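Local structure of BAT-2 beta-lactamase (Bacillus atrophaeus, 6W5G) at residues 181-186 with 237-242. The protein probably hydrolyses the beta-lactam ring of beta-lactam antibiotics, as a class D serine beta-lactamase of a Gram-positive bacterium. Residues are numbered along the deposited sequence; the frame is centred on the assembly and turned at random.
Sequences HLYKED and SYIFVT
Tyr-183 reaches from the last turn of helix 172-184 to Ser-237 and Ile-239, near the start of strand 236-244. The contact packs a helix on the antiparallel sheet of the penicillin-binding transpeptidase fold that class D beta-lactamases share. The bond from CA to CB of Tyr-183 points toward the strand, and Tyr-183 CB meets Ile-239 CD1 at 3.8 Å. Tyr-183 CG lies 3.9 Å from Ile-239 CD1. CG stands anti to the backbone N (chi1 176°), which sends the ring along the sheet towards Ser-237. Further out, CE1 and CE2 both lie near Ser-237 OG, and Tyr-183 CZ is 3.4 Å from Ser-237 OG. Ile-239 CD1 and Ser-237 OG both approach the ring obliquely. Lys-184 CG sits at the ring edge, in its plane, and Phe-230 of the adjacent strand 225-233 adds an edge-to-face ring contact. Ile-239 also packs on Ile-179, one turn earlier in the helix. Beyond Tyr-183 the helix ends in a Schellman motif, with Glu-185 at positive phi and Asp-186 N bonded to His-181 O. At the tip of the tyrosine, Ser-237 OG donates a hydrogen bond of 2.7 Å to Tyr-183 OH, and Ser-237 CB lies 3.3 Å from Tyr-183 OH.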
loop_
_atom_site.group_PDB
_atom_site.type_symbol
_atom_site.label_atom_id
_atom_site.label_comp_id
_atom_site.label_asym_id
_atom_site.label_seq_id
_atom_site.Cartn_x
_atom_site.Cartn_y
_atom_site.Cartn_z
ATOM N N HIS A 181 -6.778 9.431 -2.744
ATOM C CA HIS A 181 -6.802 9.949 -4.108
ATOM C C HIS A 181 -6.975 8.829 -5.122
ATOM O O HIS A 181 -7.671 9.002 -6.129
ATOM C CB HIS A 181 -5.534 10.755 -4.388
ATOM C CG HIS A 181 -5.432 12.007 -3.576
ATOM N ND1 HIS A 181 -4.226 12.593 -3.260
ATOM C CD2 HIS A 181 -6.385 12.768 -2.990
ATOM C CE1 HIS A 181 -4.442 13.678 -2.537
ATOM N NE2 HIS A 181 -5.744 13.808 -2.361
ATOM N N LEU A 182 -6.349 7.676 -4.877
ATOM C CA LEU A 182 -6.545 6.533 -5.760
ATOM C C LEU A 182 -7.980 6.032 -5.695
ATOM O O LEU A 182 -8.595 5.741 -6.733
ATOM C CB LEU A 182 -5.567 5.425 -5.384
ATOM C CG LEU A 182 -5.740 4.112 -6.149
ATOM C CD1 LEU A 182 -5.656 4.332 -7.655
ATOM C CD2 LEU A 182 -4.722 3.070 -5.679
ATOM N N TYR A 183 -8.535 5.932 -4.481
ATOM C CA TYR A 183 -9.924 5.509 -4.330
ATOM C C TYR A 183 -10.867 6.426 -5.102
ATOM O O TYR A 183 -11.748 5.957 -5.834
ATOM C CB TYR A 183 -10.307 5.480 -2.846
ATOM C CG TYR A 183 -11.761 5.137 -2.632
ATOM C CD1 TYR A 183 -12.181 3.813 -2.561
ATOM C CD2 TYR A 183 -12.723 6.132 -2.539
ATOM C CE1 TYR A 183 -13.514 3.498 -2.389
ATOM C CE2 TYR A 183 -14.048 5.827 -2.363
ATOM C CZ TYR A 183 -14.441 4.510 -2.287
ATOM O OH TYR A 183 -15.771 4.192 -2.113
ATOM N N LYS A 184 -10.715 7.741 -4.923
ATOM C CA LYS A 184 -11.566 8.726 -5.579
ATOM C C LYS A 184 -11.175 8.985 -7.025
ATOM O O LYS A 184 -11.909 9.691 -7.729
ATOM C CB LYS A 184 -11.526 10.043 -4.800
ATOM C CG LYS A 184 -12.039 9.894 -3.390
ATOM C CD LYS A 184 -12.058 11.207 -2.642
ATOM C CE LYS A 184 -12.740 11.042 -1.292
ATOM N NZ LYS A 184 -12.563 12.248 -0.437
ATOM N N GLU A 185 -10.052 8.429 -7.475
ATOM C CA GLU A 185 -9.545 8.634 -8.834
ATOM C C GLU A 185 -9.258 10.107 -9.116
ATOM O O GLU A 185 -9.432 10.604 -10.235
ATOM C CB GLU A 185 -10.418 7.953 -9.888
ATOM C CG GLU A 185 -10.581 6.497 -9.498
ATOM C CD GLU A 185 -11.176 5.618 -10.554
ATOM O OE1 GLU A 185 -11.493 6.099 -11.667
ATOM O OE2 GLU A 185 -11.330 4.423 -10.252
ATOM N N ASP A 186 -8.807 10.797 -8.072
ATOM C CA ASP A 186 -8.248 12.144 -8.156
ATOM C C ASP A 186 -6.726 12.058 -8.289
ATOM O O ASP A 186 -5.971 12.586 -7.473
ATOM C CB ASP A 186 -8.631 12.945 -6.915
ATOM C CG ASP A 186 -10.117 13.234 -6.831
ATOM O OD1 ASP A 186 -10.767 13.377 -7.892
ATOM O OD2 ASP A 186 -10.631 13.330 -5.693
ATOM N N SER A 237 -17.638 3.221 2.743
ATOM C CA SER A 237 -16.265 2.875 2.424
ATOM C C SER A 237 -15.334 3.687 3.306
ATOM O O SER A 237 -15.678 4.787 3.747
ATOM C CB SER A 237 -15.949 3.080 0.941
ATOM O OG SER A 237 -16.241 4.401 0.544
ATOM N N TYR A 238 -14.153 3.127 3.561
ATOM C CA TYR A 238 -13.205 3.688 4.512
ATOM C C TYR A 238 -11.794 3.473 3.989
ATOM O O TYR A 238 -11.480 2.402 3.469
ATOM C CB TYR A 238 -13.339 3.022 5.895
ATOM C CG TYR A 238 -14.762 2.994 6.426
ATOM C CD1 TYR A 238 -15.673 2.027 5.998
ATOM C CD2 TYR A 238 -15.198 3.942 7.348
ATOM C CE1 TYR A 238 -16.973 2.012 6.466
ATOM C CE2 TYR A 238 -16.501 3.927 7.831
ATOM C CZ TYR A 238 -17.382 2.961 7.387
ATOM O OH TYR A 238 -18.682 2.944 7.854
ATOM N N ILE A 239 -10.951 4.496 4.127
ATOM C CA ILE A 239 -9.525 4.428 3.804
ATOM C C ILE A 239 -8.777 4.181 5.104
ATOM O O ILE A 239 -9.104 4.780 6.133
ATOM C CB ILE A 239 -9.044 5.759 3.185
ATOM C CG1 ILE A 239 -10.044 6.306 2.165
ATOM C CG2 ILE A 239 -7.633 5.628 2.609
ATOM C CD1 ILE A 239 -10.290 5.396 0.979
ATOM N N PHE A 240 -7.762 3.321 5.071
ATOM C CA PHE A 240 -7.003 3.070 6.288
ATOM C C PHE A 240 -5.509 3.021 6.008
ATOM O O PHE A 240 -5.062 2.691 4.902
ATOM C CB PHE A 240 -7.443 1.769 6.987
ATOM C CG PHE A 240 -7.365 0.563 6.097
ATOM C CD1 PHE A 240 -6.141 -0.045 5.815
ATOM C CD2 PHE A 240 -8.517 0.042 5.527
ATOM C CE1 PHE A 240 -6.071 -1.131 4.962
ATOM C CE2 PHE A 240 -8.454 -1.054 4.686
ATOM C CZ PHE A 240 -7.233 -1.647 4.414
ATOM N N VAL A 241 -4.738 3.344 7.038
ATOM C CA VAL A 241 -3.295 3.142 7.044
ATOM C C VAL A 241 -2.906 2.655 8.429
ATOM O O VAL A 241 -3.256 3.288 9.431
ATOM C CB VAL A 241 -2.533 4.441 6.723
ATOM C CG1 VAL A 241 -1.048 4.291 7.063
ATOM C CG2 VAL A 241 -2.723 4.835 5.263
ATOM N N THR A 242 -2.184 1.538 8.490
ATOM C CA THR A 242 -1.536 1.094 9.714
ATOM C C THR A 242 -0.036 1.090 9.476
ATOM O O THR A 242 0.424 0.633 8.425
ATOM C CB THR A 242 -2.021 -0.299 10.100
ATOM O OG1 THR A 242 -3.425 -0.238 10.369
ATOM C CG2 THR A 242 -1.290 -0.794 11.342
#